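Local coordinates for 2-dehydropantoate 2-reductase, putative (Enterococcus faecalis, PDB 2EW2), which probably catalyses the NADPH-dependent reduction of 2-dehydropantoate (ketopantoate) to (R)-pantoate, a step in pantothenate biosynthesis, at residues Phe63-Ile68 and Asp88-Ala93; Phe163-Val168 and Pro178-Asn183; Asn195-Gly200 and Thr247-Thr252. All blocks are in the same frame, centred on the assembly; numbering follows the deposited sequence. Where two conformers were deposited one is given.

Interaction 1. Residues Phe63-Ile68 and Asp88-Ala93; sequences FSPEEI and DAMFKA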
ATOM      1  N   PHE B  63     -18.107 -38.084 -11.396  1.00 25.67           N
ATOM      2  CA  PHE B  63     -19.208 -37.187 -11.688  1.00 26.37           C
ATOM      3  C   PHE B  63     -18.679 -35.774 -11.857  1.00 26.86           C
ATOM      4  O   PHE B  63     -17.654 -35.435 -11.290  1.00 26.60           O
ATOM      5  CB  PHE B  63     -20.213 -37.217 -10.521  1.00 27.16           C
ATOM      6  CG  PHE B  63     -20.769 -38.597 -10.222  1.00 26.55           C
ATOM      7  CD1 PHE B  63     -20.234 -39.362  -9.212  1.00 26.41           C
ATOM      8  CD2 PHE B  63     -21.833 -39.110 -10.964  1.00 27.77           C
ATOM      9  CE1 PHE B  63     -20.748 -40.635  -8.909  1.00 26.96           C
ATOM     10  CE2 PHE B  63     -22.351 -40.387 -10.689  1.00 27.82           C
ATOM     11  CZ  PHE B  63     -21.802 -41.153  -9.657  1.00 27.83           C
ATOM     12  N   SER B  64     -19.361 -34.959 -12.652  1.00 27.82           N
ATOM     13  CA  SER B  64     -19.091 -33.527 -12.653  1.00 28.65           C
ATOM     14  C   SER B  64     -19.847 -32.927 -11.471  1.00 28.78           C
ATOM     15  O   SER B  64     -20.825 -33.520 -11.000  1.00 28.48           O
ATOM     16  CB  SER B  64     -19.520 -32.875 -13.972  1.00 28.87           C
ATOM     17  OG  SER B  64     -20.933 -32.794 -14.072  1.00 31.76           O
ATOM     18  N   PRO B  65     -19.390 -31.768 -10.956  1.00 29.17           N
ATOM     19  CA  PRO B  65     -20.100 -31.160  -9.829  1.00 29.58           C
ATOM     20  C   PRO B  65     -21.596 -30.901 -10.109  1.00 30.39           C
ATOM     21  O   PRO B  65     -22.432 -31.121  -9.233  1.00 30.10           O
ATOM     22  CB  PRO B  65     -19.341 -29.844  -9.611  1.00 29.43           C
ATOM     23  CG  PRO B  65     -17.978 -30.112 -10.154  1.00 29.64           C
ATOM     24  CD  PRO B  65     -18.212 -30.971 -11.351  1.00 29.20           C
ATOM     25  N   GLU B  66     -21.930 -30.486 -11.324  1.00 31.18           N
ATOM     26  CA  GLU B  66     -23.314 -30.128 -11.640  1.00 32.91           C
ATOM     27  C   GLU B  66     -24.277 -31.323 -11.667  1.00 32.27           C
ATOM     28  O   GLU B  66     -25.484 -31.139 -11.537  1.00 32.58           O
ATOM     29  CB  GLU B  66     -23.406 -29.301 -12.940  1.00 33.38           C
ATOM     30  CG  GLU B  66     -22.792 -29.951 -14.179  1.00 37.91           C
ATOM     31  CD  GLU B  66     -21.353 -29.500 -14.464  1.00 44.17           C
ATOM     32  OE1 GLU B  66     -21.006 -29.401 -15.670  1.00 46.50           O
ATOM     33  OE2 GLU B  66     -20.570 -29.240 -13.508  1.00 45.31           O
ATOM     34  N   GLU B  67     -23.729 -32.531 -11.825  1.00 31.62           N
ATOM     35  CA  GLU B  67     -24.497 -33.782 -11.842  1.00 30.87           C
ATOM     36  C   GLU B  67     -24.902 -34.282 -10.458  1.00 29.84           C
ATOM     37  O   GLU B  67     -25.803 -35.113 -10.330  1.00 29.41           O
ATOM     38  CB  GLU B  67     -23.661 -34.889 -12.471  1.00 31.01           C
ATOM     39  CG  GLU B  67     -23.692 -34.920 -13.965  1.00 34.07           C
ATOM     40  CD  GLU B  67     -22.865 -36.067 -14.526  1.00 36.45           C
ATOM     41  OE1 GLU B  67     -23.349 -36.715 -15.490  1.00 40.21           O
ATOM     42  OE2 GLU B  67     -21.745 -36.314 -14.018  1.00 34.00           O
ATOM     43  N   ILE B  68     -24.211 -33.812  -9.427  1.00 28.61           N
ATOM     44  CA  ILE B  68     -24.390 -34.340  -8.078  1.00 27.74           C
ATOM     45  C   ILE B  68     -25.760 -33.966  -7.510  1.00 27.69           C
ATOM     46  O   ILE B  68     -26.170 -32.812  -7.557  1.00 28.25           O
ATOM     47  CB  ILE B  68     -23.244 -33.871  -7.128  1.00 27.65           C
ATOM     48  CG1 ILE B  68     -21.871 -34.318  -7.661  1.00 26.30           C
ATOM     49  CG2 ILE B  68     -23.473 -34.344  -5.686  1.00 26.25           C
ATOM     50  CD1 ILE B  68     -21.641 -35.842  -7.629  1.00 27.89           C
ATOM     51  N   ASP B  88     -15.266 -22.957  -3.690  1.00 24.90           N
ATOM     52  CA  ASP B  88     -16.581 -22.654  -3.171  1.00 25.86           C
ATOM     53  C   ASP B  88     -17.667 -23.283  -4.037  1.00 25.60           C
ATOM     54  O   ASP B  88     -18.568 -23.925  -3.517  1.00 25.48           O
ATOM     55  CB  ASP B  88     -16.793 -21.149  -3.000  1.00 26.57           C
ATOM     56  CG  ASP B  88     -18.182 -20.821  -2.497  1.00 28.90           C
ATOM     57  OD1 ASP B  88     -18.389 -20.812  -1.274  1.00 30.68           O
ATOM     58  OD2 ASP B  88     -19.073 -20.583  -3.333  1.00 33.80           O
ATOM     59  N   ALA B  89     -17.556 -23.129  -5.355  1.00 25.65           N
ATOM     60  CA  ALA B  89     -18.542 -23.687  -6.278  1.00 25.25           C
ATOM     61  C   ALA B  89     -18.540 -25.216  -6.259  1.00 24.84           C
ATOM     62  O   ALA B  89     -19.589 -25.837  -6.363  1.00 24.39           O
ATOM     63  CB  ALA B  89     -18.298 -23.173  -7.689  1.00 25.95           C
HETATM   64  N   MSE B  90     -17.359 -25.816  -6.106  1.00 24.03           N
HETATM   65  CA  MSE B  90     -17.233 -27.259  -5.955  1.00 23.59           C
HETATM   66  C   MSE B  90     -17.942 -27.773  -4.694  1.00 23.33           C
HETATM   67  O   MSE B  90     -18.675 -28.765  -4.747  1.00 22.98           O
HETATM   68  CB  MSE B  90     -15.751 -27.675  -5.935  1.00 23.82           C
HETATM   69  CG  MSE B  90     -15.498 -29.090  -5.420  1.00 26.89           C
HETATM   70 SE   MSE B  90     -16.120 -30.493  -6.667  0.85 35.79          SE
HETATM   71  CE  MSE B  90     -14.723 -30.330  -8.123  1.00 29.62           C
ATOM     72  N   PHE B  91     -17.745 -27.105  -3.564  1.00 22.82           N
ATOM     73  CA  PHE B  91     -18.365 -27.599  -2.340  1.00 22.71           C
ATOM     74  C   PHE B  91     -19.870 -27.353  -2.269  1.00 23.16           C
ATOM     75  O   PHE B  91     -20.612 -28.194  -1.765  1.00 22.56           O
ATOM     76  CB  PHE B  91     -17.578 -27.219  -1.085  1.00 22.12           C
ATOM     77  CG  PHE B  91     -16.471 -28.206  -0.783  1.00 23.08           C
ATOM     78  CD1 PHE B  91     -15.308 -28.223  -1.552  1.00 22.01           C
ATOM     79  CD2 PHE B  91     -16.635 -29.177   0.205  1.00 22.48           C
ATOM     80  CE1 PHE B  91     -14.297 -29.170  -1.309  1.00 22.91           C
ATOM     81  CE2 PHE B  91     -15.643 -30.117   0.453  1.00 23.13           C
ATOM     82  CZ  PHE B  91     -14.476 -30.115  -0.306  1.00 22.88           C
ATOM     83  N   LYS B  92     -20.317 -26.236  -2.839  1.00 23.39           N
ATOM     84  CA  LYS B  92     -21.741 -25.999  -2.973  1.00 23.82           C
ATOM     85  C   LYS B  92     -22.392 -27.130  -3.774  1.00 24.06           C
ATOM     86  O   LYS B  92     -23.441 -27.633  -3.388  1.00 24.56           O
ATOM     87  CB  LYS B  92     -22.035 -24.656  -3.629  1.00 24.05           C
ATOM     88  CG  LYS B  92     -23.511 -24.262  -3.466  1.00 25.83           C
ATOM     89  CD  LYS B  92     -23.830 -22.933  -4.084  1.00 31.74           C
ATOM     90  CE  LYS B  92     -25.316 -22.620  -3.851  1.00 35.54           C
ATOM     91  NZ  LYS B  92     -25.805 -21.584  -4.820  1.00 39.78           N
ATOM     92  N   ALA B  93     -21.761 -27.533  -4.875  1.00 23.69           N
ATOM     93  CA  ALA B  93     -22.286 -28.598  -5.731  1.00 23.69           C
ATOM     94  C   ALA B  93     -22.311 -29.986  -5.090  1.00 23.97           C
ATOM     95  O   ALA B  93     -23.197 -30.798  -5.394  1.00 23.76           O
ATOM     96  CB  ALA B  93     -21.499 -28.644  -7.047  1.00 24.19           C
TER
HETATM   97  O   HOH W   1     -25.086 -30.480  -7.121  1.00 31.16           O
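Pro65 and Ala93 bring their CA atoms to 5.3 Å, the nearest approach of the two backbones, where the 3-10 turn 65-67 meets a side of helix 84-94. Both residues point their CB atoms across the gap, and Pro65 CB rests 3.6 Å from Ala93 CB. The same methyl lies 3.4 Å from Pro65 O, so the small alanine fits against both ring and carbonyl. Further round the proline ring, CG meets Met90 CE at 3.8 Å. Met90, a selenomethionine, starts with CG anti to its backbone N (chi1 165°) and then bends at both following torsions, which carries SE and CE back to the ring. Near the C-terminal end of helix 84-94, Ile68 CB packs 3.5 Å from Ala93 O, and a water lies 2.6 Å from both Ile68 O and Ala93 O and probably bridges them, although other acceptors compete for its protons. The turn is itself braced: Ser64 N donates to Glu67 OE2 on its anti side (3.1 Å, 164° at the hydrogen), and this carboxylate also forms a salt bridge with Arg43 of helix 36-45. Pro65 and Met90 both reach Ile32, at the end of strand 28-32, so the contact joins the loop after edge strand 62-63 to helix 84-94, over strand 28-32, in a Rossmann-type fold.

Interaction 2. Residues Phe163-Val168 and Pro178-Asn183; sequences FALEVV and PSYSSN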
ATOM      1  N   PHE B 163     -11.233 -38.716  14.669  1.00 20.77           N
ATOM      2  CA  PHE B 163     -11.411 -39.007  13.259  1.00 20.92           C
ATOM      3  C   PHE B 163     -10.172 -38.746  12.414  1.00 20.51           C
ATOM      4  O   PHE B 163      -9.895 -39.508  11.491  1.00 20.95           O
ATOM      5  CB  PHE B 163     -12.609 -38.272  12.667  1.00 21.86           C
ATOM      6  CG  PHE B 163     -13.024 -38.812  11.328  1.00 22.81           C
ATOM      7  CD1 PHE B 163     -13.852 -39.926  11.242  1.00 25.11           C
ATOM      8  CD2 PHE B 163     -12.567 -38.226  10.150  1.00 24.08           C
ATOM      9  CE1 PHE B 163     -14.226 -40.432   9.991  1.00 26.81           C
ATOM     10  CE2 PHE B 163     -12.939 -38.724   8.902  1.00 24.44           C
ATOM     11  CZ  PHE B 163     -13.760 -39.816   8.819  1.00 24.82           C
ATOM     12  N   ALA B 164      -9.420 -37.693  12.730  1.00 19.59           N
ATOM     13  CA  ALA B 164      -8.130 -37.466  12.071  1.00 19.64           C
ATOM     14  C   ALA B 164      -7.237 -38.716  12.194  1.00 20.22           C
ATOM     15  O   ALA B 164      -6.602 -39.133  11.221  1.00 20.03           O
ATOM     16  CB  ALA B 164      -7.419 -36.241  12.674  1.00 19.09           C
ATOM     17  N   LEU B 165      -7.199 -39.302  13.396  1.00 20.55           N
ATOM     18  CA  LEU B 165      -6.405 -40.504  13.652  1.00 21.25           C
ATOM     19  C   LEU B 165      -6.896 -41.686  12.819  1.00 21.21           C
ATOM     20  O   LEU B 165      -6.083 -42.477  12.314  1.00 21.30           O
ATOM     21  CB  LEU B 165      -6.373 -40.827  15.157  1.00 21.41           C
ATOM     22  CG  LEU B 165      -5.565 -39.842  16.023  1.00 20.91           C
ATOM     23  CD1 LEU B 165      -5.607 -40.250  17.497  1.00 24.52           C
ATOM     24  CD2 LEU B 165      -4.131 -39.752  15.564  1.00 23.44           C
ATOM     25  N   GLU B 166      -8.214 -41.776  12.663  0.60 21.53           N
ATOM     26  CA  GLU B 166      -8.857 -42.797  11.840  0.60 22.00           C
ATOM     27  C   GLU B 166      -8.514 -42.654  10.352  0.60 21.65           C
ATOM     28  O   GLU B 166      -8.301 -43.647   9.653  0.60 20.91           O
ATOM     29  CB  GLU B 166     -10.374 -42.774  12.074  0.60 21.93           C
ATOM     30  CG  GLU B 166     -10.768 -43.458  13.397  0.60 23.80           C
ATOM     31  CD  GLU B 166     -12.170 -43.111  13.902  0.60 24.42           C
ATOM     32  OE1 GLU B 166     -12.986 -42.527  13.146  0.60 28.41           O
ATOM     33  OE2 GLU B 166     -12.452 -43.430  15.083  0.60 27.93           O
ATOM     34  N   VAL B 167      -8.464 -41.411   9.876  1.00 21.27           N
ATOM     35  CA  VAL B 167      -8.009 -41.100   8.515  1.00 20.87           C
ATOM     36  C   VAL B 167      -6.545 -41.500   8.311  1.00 20.45           C
ATOM     37  O   VAL B 167      -6.233 -42.099   7.297  1.00 19.78           O
ATOM     38  CB  VAL B 167      -8.198 -39.612   8.163  1.00 21.00           C
ATOM     39  CG1 VAL B 167      -7.534 -39.277   6.811  1.00 21.10           C
ATOM     40  CG2 VAL B 167      -9.691 -39.263   8.135  1.00 19.41           C
ATOM     41  N   VAL B 168      -5.673 -41.173   9.270  1.00 20.80           N
ATOM     42  CA  VAL B 168      -4.260 -41.633   9.248  1.00 21.59           C
ATOM     43  C   VAL B 168      -4.172 -43.161   9.071  1.00 22.41           C
ATOM     44  O   VAL B 168      -3.454 -43.644   8.213  1.00 22.47           O
ATOM     45  CB  VAL B 168      -3.467 -41.161  10.494  1.00 21.53           C
ATOM     46  CG1 VAL B 168      -2.071 -41.864  10.582  1.00 22.10           C
ATOM     47  CG2 VAL B 168      -3.287 -39.647  10.489  1.00 18.92           C
ATOM     48  N   PRO B 178       1.026 -41.559   5.758  1.00 23.05           N
ATOM     49  CA  PRO B 178       0.480 -40.449   6.536  1.00 22.51           C
ATOM     50  C   PRO B 178       1.149 -40.292   7.888  1.00 22.81           C
ATOM     51  O   PRO B 178       1.714 -41.255   8.415  1.00 23.17           O
ATOM     52  CB  PRO B 178      -0.959 -40.887   6.761  1.00 22.65           C
ATOM     53  CG  PRO B 178      -0.843 -42.359   6.906  1.00 22.54           C
ATOM     54  CD  PRO B 178       0.141 -42.739   5.822  1.00 22.49           C
ATOM     55  N   SER B 179       1.078 -39.090   8.450  1.00 22.27           N
ATOM     56  CA  SER B 179       1.371 -38.900   9.844  1.00 22.58           C
ATOM     57  C   SER B 179       0.480 -37.794  10.396  1.00 22.22           C
ATOM     58  O   SER B 179       0.103 -36.871   9.675  1.00 21.78           O
ATOM     59  CB  SER B 179       2.847 -38.553  10.063  1.00 22.96           C
ATOM     60  OG  SER B 179       3.136 -37.240   9.646  1.00 25.78           O
ATOM     61  N   TYR B 180       0.142 -37.893  11.673  1.00 21.33           N
ATOM     62  CA  TYR B 180      -0.560 -36.813  12.344  1.00 21.25           C
ATOM     63  C   TYR B 180       0.508 -35.807  12.715  1.00 21.68           C
ATOM     64  O   TYR B 180       1.563 -36.192  13.235  1.00 21.39           O
ATOM     65  CB  TYR B 180      -1.260 -37.318  13.612  1.00 21.48           C
ATOM     66  CG  TYR B 180      -2.035 -36.223  14.300  1.00 21.17           C
ATOM     67  CD1 TYR B 180      -3.339 -35.922  13.904  1.00 21.87           C
ATOM     68  CD2 TYR B 180      -1.450 -35.456  15.324  1.00 21.59           C
ATOM     69  CE1 TYR B 180      -4.057 -34.887  14.511  1.00 21.90           C
ATOM     70  CE2 TYR B 180      -2.163 -34.414  15.944  1.00 22.38           C
ATOM     71  CZ  TYR B 180      -3.466 -34.147  15.523  1.00 22.17           C
ATOM     72  OH  TYR B 180      -4.189 -33.141  16.124  1.00 23.03           O
ATOM     73  N   SER B 181       0.267 -34.530  12.433  1.00 21.44           N
ATOM     74  CA  SER B 181       1.231 -33.504  12.807  1.00 22.31           C
ATOM     75  C   SER B 181       0.537 -32.293  13.400  1.00 22.73           C
ATOM     76  O   SER B 181      -0.352 -31.695  12.773  1.00 22.87           O
ATOM     77  CB  SER B 181       2.094 -33.080  11.608  1.00 22.61           C
ATOM     78  OG  SER B 181       2.902 -31.935  11.933  1.00 24.42           O
ATOM     79  N   SER B 182       0.966 -31.910  14.592  1.00 22.63           N
ATOM     80  CA  SER B 182       0.479 -30.688  15.212  1.00 23.84           C
ATOM     81  C   SER B 182       1.229 -29.423  14.721  1.00 23.62           C
ATOM     82  O   SER B 182       1.146 -28.354  15.356  1.00 23.87           O
ATOM     83  CB  SER B 182       0.577 -30.808  16.730  1.00 24.42           C
ATOM     84  OG  SER B 182       1.944 -30.938  17.093  1.00 28.30           O
ATOM     85  N   ASN B 183       1.969 -29.529  13.616  0.70 23.37           N
ATOM     86  CA  ASN B 183       2.633 -28.353  13.056  0.70 23.53           C
ATOM     87  C   ASN B 183       2.069 -27.946  11.701  0.70 22.71           C
ATOM     88  O   ASN B 183       2.534 -26.973  11.118  0.70 22.64           O
ATOM     89  CB  ASN B 183       4.169 -28.525  12.971  0.70 24.11           C
ATOM     90  CG  ASN B 183       4.910 -27.174  12.818  0.70 26.47           C
ATOM     91  OD1 ASN B 183       4.680 -26.235  13.588  0.70 27.69           O
ATOM     92  ND2 ASN B 183       5.790 -27.082  11.822  0.70 27.74           N
TER
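Val168 and Pro178 meet within a beta-alpha-beta unit, in which strand 151-155 leads through helix 161-173 to its parallel neighbour, strand 178-180. Over the short segments, helix and strand axes approach to 8.3 Å, and their N-to-C directions stand 159° apart, the nearly antiparallel course expected when the chain doubles back from a helix into the next strand. The two segments together bury 242 Å² between them. Val168 does most of the work on the helix side, and its two methyls have different partners. CG1, anti to the backbone N (chi1 170°), lies 3.9 Å from Pro178 CG, whereas CG2 reaches the strand backbone, 4.0 Å from Tyr180 N. Pro178 CG also comes close to the helix backbone, at 3.2 Å from Val168 O, a tight approach without a hydrogen bond. Such contacts make up the helix-sheet interface of this alpha/beta fold, here at strand 178-180, the outermost of its sheet within this chain. One turn earlier on the helix, Ala164 CB touches Tyr180 CE1 at 4.1 Å, coming to the ring edge near the ring plane. Leu165 CD2 adds a peripheral contact, 4.2 Å from Tyr180 CB. Tyr180 holds CG anti to its backbone N, chi1 -178°, which brings its ring alongside the helix. At the far end of the ring, OH is hydrogen-bonded to Asn155 ND2, and Lys161 makes a cation-pi contact with the ring. Just beyond the strand, Ser181 OG accepts from Asn183 N at 3.1 Å, forming an ST turn as the chain heads for helix 184-195.

Interaction 3. Residues Asn195-Gly200 and Thr247-Thr252; sequences NGTLNG and THIVQT
Ile249, from helix 242-252, presents its side chain to Thr197 and Leu198 in the helical C-terminal region, which belongs to the same clan as the C-terminal domains of 6-phosphogluconate dehydrogenases. The backbones stay well apart, with CA atoms of Leu198 and Ile249 8.4 Å from each other, so side chains bridge the gap. From CB, which points toward the partner segment, Ile249 divides into two branches. CG2 comes 4.4 Å from Leu198 CD1, a loose apolar contact. CG1, anti to the carbonyl carbon (chi1 -72°), takes the other branch toward Thr197 and lies 4.2 Å from its OG1. At the end, CD1 meets that same oxygen tip to tip at 3.6 Å. Thr197 occupies the N-cap position of helix 198-205, yet its side chain makes no capping bond; OG1 instead bonds to Val194 O. Both Thr197 and Ile249 also rest on Val222 of helix 218-235, so a third helix closes over this meeting point. Leu198 continues the contact past Ile249: its side chain and that of Thr252 slide by each other in opposite directions, and Leu198 CD1 lies 3.3 Å from Thr252 OG1. The polarity of that buried hydroxyl is answered within its own segment, where Thr252 OG1 donates to Ile249 O at 2.7 Å, in the carbonyl plane and on a lone pair, with a C=O...donor angle of 139°.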
ATOM      1  N   ASN B 195       5.086 -15.689   2.028  1.00 21.56           N
ATOM      2  CA  ASN B 195       4.494 -15.357   0.744  1.00 21.53           C
ATOM      3  C   ASN B 195       3.625 -14.092   0.769  1.00 20.97           C
ATOM      4  O   ASN B 195       3.140 -13.659  -0.274  1.00 21.61           O
ATOM      5  CB  ASN B 195       3.658 -16.532   0.228  1.00 21.77           C
ATOM      6  CG  ASN B 195       4.517 -17.724  -0.196  1.00 23.07           C
ATOM      7  OD1 ASN B 195       5.677 -17.565  -0.575  1.00 24.61           O
ATOM      8  ND2 ASN B 195       3.934 -18.927  -0.148  1.00 26.45           N
ATOM      9  N   GLY B 196       3.401 -13.535   1.955  1.00 19.84           N
ATOM     10  CA  GLY B 196       2.550 -12.349   2.102  1.00 19.09           C
ATOM     11  C   GLY B 196       3.378 -11.081   2.161  1.00 19.09           C
ATOM     12  O   GLY B 196       2.839  -9.978   2.383  1.00 18.62           O
ATOM     13  N   THR B 197       4.691 -11.240   1.957  1.00 19.48           N
ATOM     14  CA  THR B 197       5.628 -10.105   1.971  1.00 20.07           C
ATOM     15  C   THR B 197       6.252  -9.846   0.584  1.00 21.55           C
ATOM     16  O   THR B 197       5.756  -9.010  -0.164  1.00 20.96           O
ATOM     17  CB  THR B 197       6.689 -10.269   3.055  1.00 20.21           C
ATOM     18  OG1 THR B 197       7.402 -11.497   2.849  1.00 20.72           O
ATOM     19  CG2 THR B 197       6.041 -10.289   4.438  1.00 19.59           C
ATOM     20  N   LEU B 198       7.289 -10.602   0.221  1.00 22.31           N
ATOM     21  CA  LEU B 198       8.068 -10.345  -1.007  1.00 23.42           C
ATOM     22  C   LEU B 198       7.252 -10.410  -2.294  1.00 22.98           C
ATOM     23  O   LEU B 198       7.464  -9.613  -3.217  1.00 22.35           O
ATOM     24  CB  LEU B 198       9.244 -11.338  -1.100  1.00 24.30           C
ATOM     25  CG  LEU B 198      10.320 -11.206  -0.016  1.00 27.10           C
ATOM     26  CD1 LEU B 198      11.263 -12.420  -0.042  1.00 30.41           C
ATOM     27  CD2 LEU B 198      11.092  -9.923  -0.222  1.00 29.06           C
ATOM     28  N   ASN B 199       6.319 -11.357  -2.342  1.00 22.06           N
ATOM     29  CA  ASN B 199       5.428 -11.522  -3.490  1.00 21.79           C
ATOM     30  C   ASN B 199       4.747 -10.229  -3.915  1.00 20.84           C
ATOM     31  O   ASN B 199       4.959  -9.751  -5.031  1.00 20.88           O
ATOM     32  CB  ASN B 199       4.354 -12.570  -3.188  1.00 22.16           C
ATOM     33  CG  ASN B 199       4.761 -13.991  -3.608  1.00 24.79           C
ATOM     34  OD1 ASN B 199       5.656 -14.184  -4.420  1.00 27.02           O
ATOM     35  ND2 ASN B 199       4.071 -14.987  -3.057  1.00 25.18           N
ATOM     36  N   GLY B 200       3.919  -9.660  -3.042  1.00 19.52           N
ATOM     37  CA  GLY B 200       3.177  -8.476  -3.435  1.00 19.48           C
ATOM     38  C   GLY B 200       4.119  -7.285  -3.549  1.00 19.58           C
ATOM     39  O   GLY B 200       3.980  -6.477  -4.452  1.00 20.53           O
ATOM     40  N   THR B 247      13.853 -13.557  10.104  1.00 24.89           N
ATOM     41  CA  THR B 247      15.173 -14.125   9.858  1.00 26.47           C
ATOM     42  C   THR B 247      15.186 -14.957   8.585  1.00 26.78           C
ATOM     43  O   THR B 247      16.114 -14.859   7.780  1.00 26.97           O
ATOM     44  CB  THR B 247      15.642 -14.953  11.063  1.00 26.78           C
ATOM     45  OG1 THR B 247      15.982 -14.055  12.126  1.00 28.53           O
ATOM     46  CG2 THR B 247      16.896 -15.793  10.715  1.00 29.10           C
ATOM     47  N   HIS B 248      14.142 -15.751   8.389  1.00 26.92           N
ATOM     48  CA  HIS B 248      13.998 -16.508   7.159  1.00 27.50           C
ATOM     49  C   HIS B 248      13.934 -15.588   5.933  1.00 27.12           C
ATOM     50  O   HIS B 248      14.589 -15.835   4.905  1.00 27.07           O
ATOM     51  CB  HIS B 248      12.731 -17.363   7.225  1.00 28.43           C
ATOM     52  CG  HIS B 248      12.448 -18.098   5.958  1.00 30.68           C
ATOM     53  ND1 HIS B 248      12.907 -19.378   5.726  1.00 33.71           N
ATOM     54  CD2 HIS B 248      11.785 -17.723   4.837  1.00 33.10           C
ATOM     55  CE1 HIS B 248      12.526 -19.764   4.520  1.00 34.74           C
ATOM     56  NE2 HIS B 248      11.841 -18.779   3.961  1.00 35.09           N
ATOM     57  N   ILE B 249      13.129 -14.532   6.032  1.00 26.25           N
ATOM     58  CA  ILE B 249      12.985 -13.591   4.927  1.00 25.40           C
ATOM     59  C   ILE B 249      14.324 -12.898   4.620  1.00 25.46           C
ATOM     60  O   ILE B 249      14.735 -12.792   3.466  1.00 26.24           O
ATOM     61  CB  ILE B 249      11.788 -12.595   5.169  1.00 25.38           C
ATOM     62  CG1 ILE B 249      10.454 -13.357   5.005  1.00 25.19           C
ATOM     63  CG2 ILE B 249      11.846 -11.428   4.174  1.00 24.13           C
ATOM     64  CD1 ILE B 249       9.217 -12.754   5.710  1.00 24.40           C
ATOM     65  N   VAL B 250      15.038 -12.471   5.645  1.00 25.74           N
ATOM     66  CA  VAL B 250      16.339 -11.863   5.413  1.00 26.65           C
ATOM     67  C   VAL B 250      17.291 -12.821   4.654  1.00 27.54           C
ATOM     68  O   VAL B 250      17.984 -12.397   3.728  1.00 27.11           O
ATOM     69  CB  VAL B 250      16.925 -11.299   6.723  1.00 26.82           C
ATOM     70  CG1 VAL B 250      18.377 -10.817   6.537  1.00 27.55           C
ATOM     71  CG2 VAL B 250      16.037 -10.147   7.209  1.00 25.75           C
ATOM     72  N   GLN B 251      17.288 -14.099   5.028  0.50 27.63           N
ATOM     73  CA  GLN B 251      18.129 -15.111   4.377  0.50 28.09           C
ATOM     74  C   GLN B 251      17.837 -15.291   2.873  0.50 28.17           C
ATOM     75  O   GLN B 251      18.716 -15.703   2.117  0.50 28.51           O
ATOM     76  CB  GLN B 251      18.046 -16.449   5.130  0.50 27.96           C
ATOM     77  CG  GLN B 251      18.698 -16.424   6.516  0.50 28.18           C
ATOM     78  CD  GLN B 251      18.395 -17.659   7.363  0.50 28.33           C
ATOM     79  OE1 GLN B 251      17.474 -18.431   7.074  0.50 29.16           O
ATOM     80  NE2 GLN B 251      19.169 -17.837   8.429  0.50 28.98           N
ATOM     81  N   THR B 252      16.618 -14.969   2.441  1.00 28.26           N
ATOM     82  CA  THR B 252      16.259 -15.005   1.023  1.00 27.91           C
ATOM     83  C   THR B 252      16.928 -13.883   0.230  1.00 28.20           C
ATOM     84  O   THR B 252      17.080 -14.005  -0.979  1.00 28.40           O
ATOM     85  CB  THR B 252      14.710 -15.004   0.774  1.00 28.49           C
ATOM     86  OG1 THR B 252      14.162 -13.702   1.022  1.00 27.86           O
ATOM     87  CG2 THR B 252      14.008 -16.027   1.671  1.00 28.06           C
TER

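The three contacts follow one another along the chain, each closing before the next opens. Interactions 1 and 2, with centres 27 Å apart, belong to opposite margins of one eight-stranded mixed sheet: the loop of interaction 1 leaves edge strand 62-63, while interaction 2 uses edge strand 178-180. Interaction 3 joins the start of helix 198-205, with the residue before it, to helix 242-252 in the C-terminal part of the chain, its centre 36 Å from interaction 1 and 30 Å from interaction 2. Nearest atoms are about 12 Å apart for interactions 1 and 2 and for 2 and 3, and about 20 Å for 1 and 3. Together they sample a Rossmann-type region, probably for NADP binding, and a helical C-terminal region.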